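PDB 4ECO: uncharacterized protein, which is of unknown function but has a leucine-rich repeat solenoid, a fold that commonly serves protein binding. Local coordinates for residues A[337-343]-A[359-365]; A[152-157]-A[406-410]; A[355-359]-A[379-384]; A[261-265]-A[280-286]. All coordinates share one frame; numbering follows the deposited sequence.

Interaction 1 of 4, residues A[337-343]-A[359-365]; sequences CLYNQLE and NLAYNQI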
loop_
_atom_site.group_PDB
_atom_site.type_symbol
_atom_site.label_atom_id
_atom_site.label_comp_id
_atom_site.label_asym_id
_atom_site.label_seq_id
_atom_site.Cartn_x
_atom_site.Cartn_y
_atom_site.Cartn_z
ATOM N N CYS A 337 2.737 2.406 8.316
ATOM C CA CYS A 337 3.900 2.021 9.126
ATOM C C CYS A 337 4.503 0.714 8.599
ATOM O O CYS A 337 5.021 -0.081 9.390
ATOM C CB CYS A 337 3.541 1.896 10.604
ATOM S SG CYS A 337 2.607 3.284 11.268
ATOM N N LEU A 338 4.441 0.492 7.277
ATOM C CA LEU A 338 5.028 -0.684 6.646
ATOM C C LEU A 338 6.478 -0.871 7.053
ATOM O O LEU A 338 7.226 0.101 7.110
ATOM C CB LEU A 338 4.961 -0.556 5.126
ATOM C CG LEU A 338 3.628 -0.822 4.458
ATOM C CD1 LEU A 338 3.585 -0.150 3.103
ATOM C CD2 LEU A 338 3.417 -2.297 4.254
ATOM N N TYR A 339 6.867 -2.101 7.367
ATOM C CA TYR A 339 8.229 -2.497 7.696
ATOM C C TYR A 339 8.834 -1.634 8.795
ATOM O O TYR A 339 9.791 -0.880 8.580
ATOM C CB TYR A 339 9.134 -2.478 6.447
ATOM C CG TYR A 339 8.580 -3.261 5.283
ATOM C CD1 TYR A 339 8.768 -4.634 5.191
ATOM C CD2 TYR A 339 7.873 -2.631 4.270
ATOM C CE1 TYR A 339 8.274 -5.362 4.106
ATOM C CE2 TYR A 339 7.372 -3.348 3.182
ATOM C CZ TYR A 339 7.581 -4.713 3.101
ATOM O OH TYR A 339 7.098 -5.415 2.020
ATOM N N ASN A 340 8.262 -1.760 9.981
ATOM C CA ASN A 340 8.756 -1.140 11.203
ATOM C C ASN A 340 9.033 -2.295 12.166
ATOM O O ASN A 340 9.150 -3.433 11.710
ATOM C CB ASN A 340 7.767 -0.088 11.750
ATOM C CG ASN A 340 7.998 1.322 11.251
ATOM O OD1 ASN A 340 8.749 2.096 11.856
ATOM N ND2 ASN A 340 7.300 1.712 10.185
ATOM N N GLN A 341 9.110 -2.037 13.470
ATOM C CA GLN A 341 9.339 -3.082 14.457
ATOM C C GLN A 341 8.250 -3.041 15.511
ATOM O O GLN A 341 8.512 -3.355 16.681
ATOM C CB GLN A 341 10.705 -2.872 15.107
ATOM C CG GLN A 341 11.916 -3.253 14.287
ATOM C CD GLN A 341 13.111 -3.123 15.204
ATOM O OE1 GLN A 341 13.678 -2.036 15.357
ATOM N NE2 GLN A 341 13.437 -4.199 15.941
ATOM N N LEU A 342 7.045 -2.561 15.111
ATOM C CA LEU A 342 5.901 -2.369 16.006
ATOM C C LEU A 342 5.560 -3.679 16.693
ATOM O O LEU A 342 5.341 -4.686 16.026
ATOM C CB LEU A 342 4.673 -1.803 15.260
ATOM C CG LEU A 342 4.788 -0.410 14.613
ATOM C CD1 LEU A 342 3.590 -0.136 13.767
ATOM C CD2 LEU A 342 4.889 0.682 15.643
ATOM N N GLU A 343 5.613 -3.680 18.026
ATOM C CA GLU A 343 5.370 -4.861 18.856
ATOM C C GLU A 343 4.255 -4.606 19.884
ATOM O O GLU A 343 4.042 -3.450 20.294
ATOM C CB GLU A 343 6.666 -5.292 19.577
ATOM C CG GLU A 343 7.219 -4.243 20.535
ATOM C CD GLU A 343 8.602 -4.461 21.109
ATOM O OE1 GLU A 343 9.339 -5.339 20.606
ATOM O OE2 GLU A 343 8.965 -3.706 22.041
ATOM N N ASN A 359 -2.387 1.204 6.888
ATOM C CA ASN A 359 -1.537 0.097 6.486
ATOM C C ASN A 359 -0.455 -0.100 7.552
ATOM O O ASN A 359 0.450 0.722 7.665
ATOM C CB ASN A 359 -0.945 0.344 5.094
ATOM C CG ASN A 359 -0.446 -0.914 4.418
ATOM O OD1 ASN A 359 0.304 -1.723 5.009
ATOM N ND2 ASN A 359 -0.870 -1.110 3.158
ATOM N N LEU A 360 -0.605 -1.166 8.375
ATOM C CA LEU A 360 0.295 -1.526 9.483
ATOM C C LEU A 360 1.038 -2.839 9.173
ATOM O O LEU A 360 1.596 -3.470 10.080
ATOM C CB LEU A 360 -0.526 -1.661 10.779
ATOM C CG LEU A 360 -1.311 -0.415 11.245
ATOM C CD1 LEU A 360 -2.208 -0.734 12.417
ATOM C CD2 LEU A 360 -0.383 0.731 11.607
ATOM N N ALA A 361 1.074 -3.231 7.879
ATOM C CA ALA A 361 1.661 -4.492 7.485
ATOM C C ALA A 361 3.158 -4.544 7.769
ATOM O O ALA A 361 3.826 -3.512 7.831
ATOM C CB ALA A 361 1.392 -4.773 6.022
ATOM N N TYR A 362 3.652 -5.775 7.994
ATOM C CA TYR A 362 5.037 -6.127 8.201
ATOM C C TYR A 362 5.587 -5.504 9.487
ATOM O O TYR A 362 6.514 -4.678 9.487
ATOM C CB TYR A 362 5.884 -5.759 6.984
ATOM C CG TYR A 362 5.536 -6.568 5.757
ATOM C CD1 TYR A 362 6.119 -7.809 5.531
ATOM C CD2 TYR A 362 4.625 -6.093 4.815
ATOM C CE1 TYR A 362 5.801 -8.564 4.399
ATOM C CE2 TYR A 362 4.275 -6.855 3.692
ATOM C CZ TYR A 362 4.888 -8.079 3.476
ATOM O OH TYR A 362 4.612 -8.823 2.349
ATOM N N ASN A 363 5.030 -5.978 10.596
ATOM C CA ASN A 363 5.404 -5.602 11.957
ATOM C C ASN A 363 5.234 -6.842 12.855
ATOM O O ASN A 363 5.195 -7.971 12.359
ATOM C CB ASN A 363 4.577 -4.399 12.446
ATOM C CG ASN A 363 4.991 -3.091 11.849
ATOM O OD1 ASN A 363 5.987 -2.516 12.237
ATOM N ND2 ASN A 363 4.192 -2.546 10.969
ATOM N N GLN A 364 5.144 -6.633 14.160
ATOM C CA GLN A 364 4.995 -7.724 15.117
ATOM C C GLN A 364 3.921 -7.332 16.151
ATOM O O GLN A 364 4.033 -7.622 17.344
ATOM C CB GLN A 364 6.368 -8.049 15.755
ATOM C CG GLN A 364 7.358 -8.747 14.800
ATOM C CD GLN A 364 7.057 -10.213 14.447
ATOM O OE1 GLN A 364 7.398 -11.123 15.186
ATOM N NE2 GLN A 364 6.415 -10.469 13.301
ATOM N N ILE A 365 2.880 -6.643 15.656
ATOM C CA ILE A 365 1.721 -6.178 16.420
ATOM C C ILE A 365 0.924 -7.410 16.874
ATOM O O ILE A 365 0.652 -8.286 16.056
ATOM C CB ILE A 365 0.874 -5.188 15.573
ATOM C CG1 ILE A 365 1.730 -3.979 15.137
ATOM C CG2 ILE A 365 -0.380 -4.741 16.325
ATOM C CD1 ILE A 365 1.164 -3.131 13.983
#
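The rings of Y339 and Y362 lie side by side in an offset stack and point the same way. Their centroids are 4.4 Å apart and the planes are turned by 18°. Y362 CB sits over the face of the Y339 ring, and Y339 CE1 lies over one face of Y362, toward its rim. L338 CD2 meets the edge of the Y362 ring and also packs on A361 CB at 3.7 Å. The stack runs on at both ends, to Y314 and H386. Both segments lead out of short parallel strands, 334-336 and 354-359, of a leucine-rich repeat solenoid, and N363 belongs to its asparagine ladder. With CG anti to its own carbonyl carbon (chi1 -75°), the N363 amide turns in among the backbone groups of 337-343. N363 ND2 donates to C337 O at 3.0 Å and, within its own turn, to L360 O at 2.9 Å. Both acceptors lie close to the amide plane. N340 ND2 and N363 ND2 reach C337 O from opposite faces of its carbonyl plane. N363 OD1 accepts from L342 N at 3.1 Å. The backbones then meet in one parallel bridge, E343 with Q364, with Q364 N donating to L342 O at 2.7 Å.

Interaction 2 of 4, residues A[152-157]-A[406-410]; sequences YDPRED and AIDFS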
loop_
_atom_site.group_PDB
_atom_site.type_symbol
_atom_site.label_atom_id
_atom_site.label_comp_id
_atom_site.label_asym_id
_atom_site.label_seq_id
_atom_site.Cartn_x
_atom_site.Cartn_y
_atom_site.Cartn_z
ATOM N N TYR A 152 -2.139 -1.917 -2.386
ATOM C CA TYR A 152 -2.131 -3.334 -2.766
ATOM C C TYR A 152 -3.569 -3.902 -2.697
ATOM O O TYR A 152 -4.334 -3.500 -1.803
ATOM C CB TYR A 152 -1.179 -4.078 -1.805
ATOM C CG TYR A 152 -0.886 -5.538 -2.078
ATOM C CD1 TYR A 152 -0.015 -5.915 -3.099
ATOM C CD2 TYR A 152 -1.311 -6.526 -1.196
ATOM C CE1 TYR A 152 0.325 -7.254 -3.304
ATOM C CE2 TYR A 152 -0.971 -7.864 -1.388
ATOM C CZ TYR A 152 -0.144 -8.221 -2.435
ATOM O OH TYR A 152 0.181 -9.540 -2.601
ATOM N N ASP A 153 -3.931 -4.836 -3.610
ATOM C CA ASP A 153 -5.237 -5.477 -3.562
ATOM C C ASP A 153 -5.112 -6.805 -2.769
ATOM O O ASP A 153 -4.488 -7.750 -3.266
ATOM C CB ASP A 153 -5.821 -5.700 -4.964
ATOM C CG ASP A 153 -7.262 -6.187 -5.024
ATOM O OD1 ASP A 153 -7.914 -6.304 -3.937
ATOM O OD2 ASP A 153 -7.755 -6.432 -6.154
ATOM N N PRO A 154 -5.709 -6.898 -1.545
ATOM C CA PRO A 154 -5.601 -8.147 -0.769
ATOM C C PRO A 154 -6.229 -9.351 -1.496
ATOM O O PRO A 154 -5.908 -10.481 -1.130
ATOM C CB PRO A 154 -6.337 -7.817 0.533
ATOM C CG PRO A 154 -6.290 -6.308 0.630
ATOM C CD PRO A 154 -6.441 -5.859 -0.785
ATOM N N ARG A 155 -7.066 -9.126 -2.562
ATOM C CA ARG A 155 -7.675 -10.228 -3.325
ATOM C C ARG A 155 -6.606 -10.969 -4.179
ATOM O O ARG A 155 -6.841 -12.074 -4.632
ATOM C CB ARG A 155 -8.833 -9.740 -4.197
ATOM C CG ARG A 155 -9.918 -9.051 -3.395
ATOM C CD ARG A 155 -11.015 -8.499 -4.269
ATOM N NE ARG A 155 -10.446 -7.664 -5.317
ATOM C CZ ARG A 155 -11.076 -7.323 -6.434
ATOM N NH1 ARG A 155 -12.312 -7.750 -6.664
ATOM N NH2 ARG A 155 -10.461 -6.580 -7.347
ATOM N N GLU A 156 -5.417 -10.389 -4.314
ATOM C CA GLU A 156 -4.261 -10.943 -5.023
ATOM C C GLU A 156 -3.919 -12.366 -4.513
ATOM O O GLU A 156 -3.507 -13.234 -5.289
ATOM C CB GLU A 156 -3.052 -9.979 -4.836
ATOM C CG GLU A 156 -1.773 -10.366 -5.559
ATOM C CD GLU A 156 -1.855 -10.621 -7.054
ATOM O OE1 GLU A 156 -2.599 -9.893 -7.756
ATOM O OE2 GLU A 156 -1.139 -11.537 -7.524
ATOM N N ASP A 157 -4.123 -12.596 -3.220
ATOM C CA ASP A 157 -3.833 -13.857 -2.548
ATOM C C ASP A 157 -4.823 -14.957 -2.886
ATOM O O ASP A 157 -4.611 -16.103 -2.451
ATOM C CB ASP A 157 -3.774 -13.669 -1.036
ATOM C CG ASP A 157 -2.492 -13.008 -0.612
ATOM O OD1 ASP A 157 -1.452 -13.275 -1.251
ATOM O OD2 ASP A 157 -2.519 -12.250 0.385
ATOM N N ALA A 406 -11.706 -4.340 0.480
ATOM C CA ALA A 406 -11.050 -5.517 1.058
ATOM C C ALA A 406 -10.212 -5.169 2.288
ATOM O O ALA A 406 -9.609 -4.093 2.346
ATOM C CB ALA A 406 -10.155 -6.188 0.017
ATOM N N ILE A 407 -10.108 -6.109 3.231
ATOM C CA ILE A 407 -9.291 -5.939 4.430
ATOM C C ILE A 407 -8.313 -7.119 4.505
ATOM O O ILE A 407 -8.690 -8.268 4.251
ATOM C CB ILE A 407 -10.163 -5.759 5.692
ATOM C CG1 ILE A 407 -9.340 -5.262 6.877
ATOM C CG2 ILE A 407 -11.037 -6.991 6.025
ATOM C CD1 ILE A 407 -10.138 -4.458 7.808
ATOM N N ASP A 408 -7.034 -6.821 4.745
ATOM C CA ASP A 408 -6.014 -7.861 4.757
ATOM C C ASP A 408 -5.578 -8.158 6.167
ATOM O O ASP A 408 -4.995 -7.292 6.841
ATOM C CB ASP A 408 -4.817 -7.447 3.891
ATOM C CG ASP A 408 -3.908 -8.582 3.433
ATOM O OD1 ASP A 408 -3.907 -9.656 4.082
ATOM O OD2 ASP A 408 -3.166 -8.383 2.452
ATOM N N PHE A 409 -5.890 -9.388 6.626
ATOM C CA PHE A 409 -5.465 -9.907 7.934
ATOM C C PHE A 409 -4.530 -11.121 7.753
ATOM O O PHE A 409 -4.242 -11.825 8.730
ATOM C CB PHE A 409 -6.657 -10.286 8.818
ATOM C CG PHE A 409 -7.522 -9.152 9.281
ATOM C CD1 PHE A 409 -7.113 -8.322 10.315
ATOM C CD2 PHE A 409 -8.792 -8.967 8.748
ATOM C CE1 PHE A 409 -7.928 -7.280 10.761
ATOM C CE2 PHE A 409 -9.608 -7.926 9.193
ATOM C CZ PHE A 409 -9.168 -7.082 10.192
ATOM N N SER A 410 -4.034 -11.351 6.505
ATOM C CA SER A 410 -3.165 -12.498 6.195
ATOM C C SER A 410 -1.815 -12.435 6.959
ATOM O O SER A 410 -1.345 -11.356 7.337
ATOM C CB SER A 410 -2.924 -12.643 4.691
ATOM O OG SER A 410 -2.029 -11.703 4.127
#
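Two acidic side chains face each other here, D157 OD2 and D408 OD2 standing 4.4 Å apart, and no hydrogen bond joins the two segments. The contact sets a short 3-10 turn, 154-157, against strand 404-408 of the leucine-rich repeat solenoid. The two segments are 249 residues apart in sequence, so a distant loop is laid over the parallel strands. P154 makes most of the packing. Its ring lies across the side chains of A406 and D408: CD meets A406 CB at 3.8 Å and CB meets D408 CB at 3.7 Å. The carboxylates have separate partners. D157 OD2 is hydrogen-bonded to N439, on the next strand. D408 OD1 accepts from S410 N, an Asx turn at the end of the strand, and also from S410 OG. These bonds probably offset some of the repulsion between the acids. CG of D408 is anti to its backbone N (chi1 -160°), which carries the carboxylate along the strand toward S410. On the loop side, R155 grips D153 side-on with NE and NH2, and R155 NH1 also bonds to K173 O. D153 OD1 accepts from R155 N as well, a second Asx turn, at the start of the 3-10 turn. S410 OG donates to D408 OD1 at 2.8 Å, through the syn lone pair of that oxygen.

Interaction 3 of 4, residues A[355-359]-A[379-384]; sequences LASLN and VENLSF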
loop_
_atom_site.group_PDB
_atom_site.type_symbol
_atom_site.label_atom_id
_atom_site.label_comp_id
_atom_site.label_asym_id
_atom_site.label_seq_id
_atom_site.Cartn_x
_atom_site.Cartn_y
_atom_site.Cartn_z
ATOM N N LEU A 355 -9.760 7.549 9.707
ATOM C CA LEU A 355 -8.768 7.217 8.694
ATOM C C LEU A 355 -9.426 6.745 7.378
ATOM O O LEU A 355 -10.399 5.990 7.394
ATOM C CB LEU A 355 -7.775 6.145 9.199
ATOM C CG LEU A 355 -6.911 6.509 10.415
ATOM C CD1 LEU A 355 -6.129 5.325 10.886
ATOM C CD2 LEU A 355 -5.945 7.643 10.112
ATOM N N ALA A 356 -8.870 7.209 6.245
ATOM C CA ALA A 356 -9.240 6.826 4.875
ATOM C C ALA A 356 -8.277 5.733 4.367
ATOM O O ALA A 356 -8.639 4.897 3.540
ATOM C CB ALA A 356 -9.196 8.038 3.967
ATOM N N SER A 357 -7.047 5.745 4.901
ATOM C CA SER A 357 -5.990 4.778 4.634
ATOM C C SER A 357 -5.391 4.326 5.928
ATOM O O SER A 357 -5.154 5.147 6.793
ATOM C CB SER A 357 -4.903 5.381 3.735
ATOM O OG SER A 357 -5.257 5.436 2.360
ATOM N N LEU A 358 -5.120 3.040 6.053
ATOM C CA LEU A 358 -4.412 2.452 7.187
ATOM C C LEU A 358 -3.685 1.212 6.691
ATOM O O LEU A 358 -4.266 0.338 6.062
ATOM C CB LEU A 358 -5.321 2.156 8.387
ATOM C CG LEU A 358 -4.664 1.593 9.654
ATOM C CD1 LEU A 358 -3.702 2.605 10.294
ATOM C CD2 LEU A 358 -5.718 1.144 10.638
ATOM N N ASN A 359 -2.387 1.204 6.888
ATOM C CA ASN A 359 -1.537 0.097 6.486
ATOM C C ASN A 359 -0.455 -0.100 7.552
ATOM O O ASN A 359 0.450 0.722 7.665
ATOM C CB ASN A 359 -0.945 0.344 5.094
ATOM C CG ASN A 359 -0.446 -0.914 4.418
ATOM O OD1 ASN A 359 0.304 -1.723 5.009
ATOM N ND2 ASN A 359 -0.870 -1.110 3.158
ATOM N N VAL A 379 -12.907 4.822 2.510
ATOM C CA VAL A 379 -11.967 3.704 2.716
ATOM C C VAL A 379 -12.163 2.637 1.643
ATOM O O VAL A 379 -13.273 2.130 1.447
ATOM C CB VAL A 379 -12.084 3.063 4.117
ATOM C CG1 VAL A 379 -11.176 1.848 4.247
ATOM C CG2 VAL A 379 -11.802 4.069 5.216
ATOM N N GLU A 380 -11.087 2.306 0.957
ATOM C CA GLU A 380 -11.146 1.261 -0.058
ATOM C C GLU A 380 -10.552 -0.008 0.553
ATOM O O GLU A 380 -11.302 -0.938 0.843
ATOM C CB GLU A 380 -10.427 1.672 -1.369
ATOM C CG GLU A 380 -10.839 0.811 -2.553
ATOM C CD GLU A 380 -9.959 0.761 -3.790
ATOM O OE1 GLU A 380 -8.870 1.380 -3.786
ATOM O OE2 GLU A 380 -10.363 0.084 -4.767
ATOM N N ASN A 381 -9.216 -0.015 0.808
ATOM C CA ASN A 381 -8.487 -1.159 1.358
ATOM C C ASN A 381 -7.670 -0.795 2.595
ATOM O O ASN A 381 -7.071 0.293 2.661
ATOM C CB ASN A 381 -7.540 -1.761 0.302
ATOM C CG ASN A 381 -8.205 -2.392 -0.896
ATOM O OD1 ASN A 381 -9.170 -3.145 -0.787
ATOM N ND2 ASN A 381 -7.664 -2.150 -2.069
ATOM N N LEU A 382 -7.634 -1.742 3.570
ATOM C CA LEU A 382 -6.845 -1.670 4.818
ATOM C C LEU A 382 -5.982 -2.893 4.951
ATOM O O LEU A 382 -6.345 -3.963 4.424
ATOM C CB LEU A 382 -7.710 -1.546 6.072
ATOM C CG LEU A 382 -8.738 -0.442 6.160
ATOM C CD1 LEU A 382 -9.605 -0.668 7.362
ATOM C CD2 LEU A 382 -8.081 0.937 6.184
ATOM N N SER A 383 -4.844 -2.757 5.665
ATOM C CA SER A 383 -3.956 -3.892 5.867
ATOM C C SER A 383 -3.333 -3.956 7.263
ATOM O O SER A 383 -2.722 -2.995 7.754
ATOM C CB SER A 383 -2.840 -3.907 4.846
ATOM O OG SER A 383 -2.123 -5.123 5.002
ATOM N N PHE A 384 -3.459 -5.155 7.855
ATOM C CA PHE A 384 -2.906 -5.567 9.132
ATOM C C PHE A 384 -2.071 -6.815 8.900
ATOM O O PHE A 384 -1.734 -7.536 9.844
ATOM C CB PHE A 384 -4.022 -5.820 10.143
ATOM C CG PHE A 384 -4.946 -4.652 10.366
ATOM C CD1 PHE A 384 -6.074 -4.468 9.562
ATOM C CD2 PHE A 384 -4.720 -3.754 11.411
ATOM C CE1 PHE A 384 -6.949 -3.399 9.786
ATOM C CE2 PHE A 384 -5.601 -2.688 11.641
ATOM C CZ PHE A 384 -6.720 -2.532 10.837
#
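L358 and S383 share the backbone hydrogen bond of this contact, S383 N to L358 O at 3.2 Å, with an angle of 156° at the hydrogen. It joins strands 357-359 and 381-383, neighbouring parallel rungs of the leucine-rich repeat solenoid. The strand axes approach to 5.0 Å and diverge by 28°. Two CA-H...O contacts add to the pairing, from L382 CA to L358 O and from N359 CA to S383 O. One face holds N359 and S383. The N359 amide lies beside S383 CB, about 3.8 Å from it at both ND2 and OD1. S383 OG is hydrogen-bonded to A385 N, two residues on. The apolar contacts lie on the other face, which carries L358 and L382. There L382 CD2 comes up to L358 CB at 3.7 Å. F384 meets the ring of F409, which carries the packing on to the next rung. The side chains of L358 and F384 cross at about a right angle. With chi1 at -177°, L358 turns CG away from its own N, and its CD2 branch reaches the F384 ring, 3.8 Å from CZ.

Interaction 4 of 4, residues A[261-265]-A[280-286]; sequences NLTKL and VACNRGI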
loop_
_atom_site.group_PDB
_atom_site.type_symbol
_atom_site.label_atom_id
_atom_site.label_comp_id
_atom_site.label_asym_id
_atom_site.label_seq_id
_atom_site.Cartn_x
_atom_site.Cartn_y
_atom_site.Cartn_z
ATOM N N ASN A 261 21.923 9.272 7.557
ATOM C CA ASN A 261 22.725 9.784 8.657
ATOM C C ASN A 261 21.864 10.582 9.677
ATOM O O ASN A 261 22.412 11.104 10.664
ATOM C CB ASN A 261 23.906 10.588 8.141
ATOM C CG ASN A 261 24.825 9.724 7.301
ATOM O OD1 ASN A 261 25.137 8.568 7.649
ATOM N ND2 ASN A 261 25.221 10.229 6.140
ATOM N N LEU A 262 20.527 10.562 9.514
ATOM C CA LEU A 262 19.635 11.147 10.502
ATOM C C LEU A 262 19.594 10.244 11.730
ATOM O O LEU A 262 19.477 9.031 11.578
ATOM C CB LEU A 262 18.201 11.352 9.946
ATOM C CG LEU A 262 17.971 12.367 8.836
ATOM C CD1 LEU A 262 16.525 12.457 8.500
ATOM C CD2 LEU A 262 18.453 13.755 9.204
ATOM N N THR A 263 19.699 10.819 12.938
ATOM C CA THR A 263 19.609 10.070 14.194
ATOM C C THR A 263 18.370 10.538 14.931
ATOM O O THR A 263 17.973 9.939 15.936
ATOM C CB THR A 263 20.879 10.180 15.043
ATOM O OG1 THR A 263 21.290 11.547 15.175
ATOM C CG2 THR A 263 22.006 9.336 14.508
ATOM N N LYS A 264 17.743 11.606 14.402
ATOM C CA LYS A 264 16.502 12.230 14.877
ATOM C C LYS A 264 15.894 12.996 13.730
ATOM O O LYS A 264 16.577 13.252 12.742
ATOM C CB LYS A 264 16.750 13.152 16.102
ATOM C CG LYS A 264 17.431 14.484 15.774
ATOM C CD LYS A 264 17.552 15.404 16.961
ATOM C CE LYS A 264 17.736 16.816 16.492
ATOM N NZ LYS A 264 18.231 17.692 17.580
ATOM N N LEU A 265 14.619 13.369 13.838
ATOM C CA LEU A 265 13.971 14.173 12.788
ATOM C C LEU A 265 14.403 15.615 12.931
ATOM O O LEU A 265 14.576 16.059 14.076
ATOM C CB LEU A 265 12.427 14.070 12.826
ATOM C CG LEU A 265 11.813 12.704 12.535
ATOM C CD1 LEU A 265 10.310 12.762 12.655
ATOM C CD2 LEU A 265 12.186 12.207 11.146
ATOM N N VAL A 280 8.344 10.794 6.310
ATOM C CA VAL A 280 9.601 10.601 7.046
ATOM C C VAL A 280 9.988 9.119 6.963
ATOM O O VAL A 280 10.588 8.563 7.896
ATOM C CB VAL A 280 9.558 11.132 8.517
ATOM C CG1 VAL A 280 9.646 12.664 8.552
ATOM C CG2 VAL A 280 8.318 10.631 9.272
ATOM N N ALA A 281 9.670 8.494 5.814
ATOM C CA ALA A 281 9.971 7.088 5.570
ATOM C C ALA A 281 11.478 6.860 5.293
ATOM O O ALA A 281 12.169 7.781 4.851
ATOM C CB ALA A 281 9.141 6.585 4.411
ATOM N N CYS A 282 11.971 5.637 5.566
ATOM C CA CYS A 282 13.338 5.127 5.334
ATOM C C CYS A 282 14.389 5.797 6.180
ATOM O O CYS A 282 15.562 5.718 5.799
ATOM C CB CYS A 282 13.755 5.201 3.866
ATOM S SG CYS A 282 12.775 4.192 2.738
ATOM N N ASN A 283 14.044 6.390 7.320
ATOM C CA ASN A 283 15.090 6.982 8.158
ATOM C C ASN A 283 15.460 5.983 9.268
ATOM O O ASN A 283 15.133 6.173 10.441
ATOM C CB ASN A 283 14.644 8.316 8.686
ATOM C CG ASN A 283 14.389 9.325 7.606
ATOM O OD1 ASN A 283 15.224 9.542 6.715
ATOM N ND2 ASN A 283 13.238 9.981 7.674
ATOM N N ARG A 284 16.125 4.885 8.859
ATOM C CA ARG A 284 16.485 3.781 9.729
ATOM C C ARG A 284 17.725 4.037 10.547
ATOM O O ARG A 284 18.050 3.203 11.395
ATOM C CB ARG A 284 16.639 2.499 8.946
ATOM C CG ARG A 284 15.339 1.722 9.007
ATOM C CD ARG A 284 15.341 0.507 8.125
ATOM N NE ARG A 284 14.052 -0.163 8.242
ATOM C CZ ARG A 284 13.673 -1.202 7.520
ATOM N NH1 ARG A 284 14.496 -1.726 6.615
ATOM N NH2 ARG A 284 12.461 -1.727 7.687
ATOM N N GLY A 285 18.334 5.220 10.402
ATOM C CA GLY A 285 19.428 5.641 11.266
ATOM C C GLY A 285 18.879 6.106 12.604
ATOM O O GLY A 285 19.611 6.152 13.603
ATOM N N ILE A 286 17.574 6.466 12.623
ATOM C CA ILE A 286 16.830 6.954 13.785
ATOM C C ILE A 286 16.307 5.772 14.582
ATOM O O ILE A 286 15.541 4.963 14.046
ATOM C CB ILE A 286 15.653 7.922 13.408
ATOM C CG1 ILE A 286 16.029 8.923 12.272
ATOM C CG2 ILE A 286 15.088 8.630 14.670
ATOM C CD1 ILE A 286 14.901 9.869 11.798
HETATM O O HOH W 1 18.019 7.957 9.470
#
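In I286, CG1 lies anti to the carbonyl carbon (chi1 -41°) and chi2 is extended at 177°, which sends CD1 in between the two leucines of 261-265. L265 takes up a similar first torsion, chi1 -65°, and presents CD2 to it. I286 CD1 and L265 CD2 meet at 3.6 Å, the two side chains crossing at about a right angle. L265 CD2 also touches V280 CG1 at 3.7 Å. One methyl therefore bridges both ends of 280-286. L262 puts its CB near I286 CG1 and crosses N283 obliquely, with CD1 against the amide. That amide is held in place by the backbone of strand 253-257 and the loop after it: N283 OD1 accepts from C259 N, and ND2 donates to V256 O. The contact joins two loops of the leucine-rich repeat solenoid, on either side of strand 277-279. A type I beta turn from N283 to I286 leads toward helix 288-300, where L291 packs on both L265 and I286. No direct hydrogen bond links the segments. One water does so instead, donating to L262 O at 2.8 Å and accepting from G285 N at 2.9 Å. The contact thus rests on apolar packing inside, with a single water-mediated polar link at the turn.

How the interactions relate
All four interactions lie along one leucine-rich repeat solenoid. Interactions 1 and 3 share N359, and their centres are 14 Å apart. L360 N of interaction 1 lies 2.9 Å from S383 O of interaction 3, a probable hydrogen bond that continues the strand pairing. Interaction 2 lies one strand further on: D408 O is 2.8 Å from F384 N, and the F409 and F384 rings meet. Its loop 152-157 comes from far earlier in the chain. Interaction 4 lies toward the N-terminal side, its centre about 17 Å from that of interaction 1. R284 NH2 links them through Y339 O, at 2.9 Å. The sodium ligands E117 and S192 belong to none of the four.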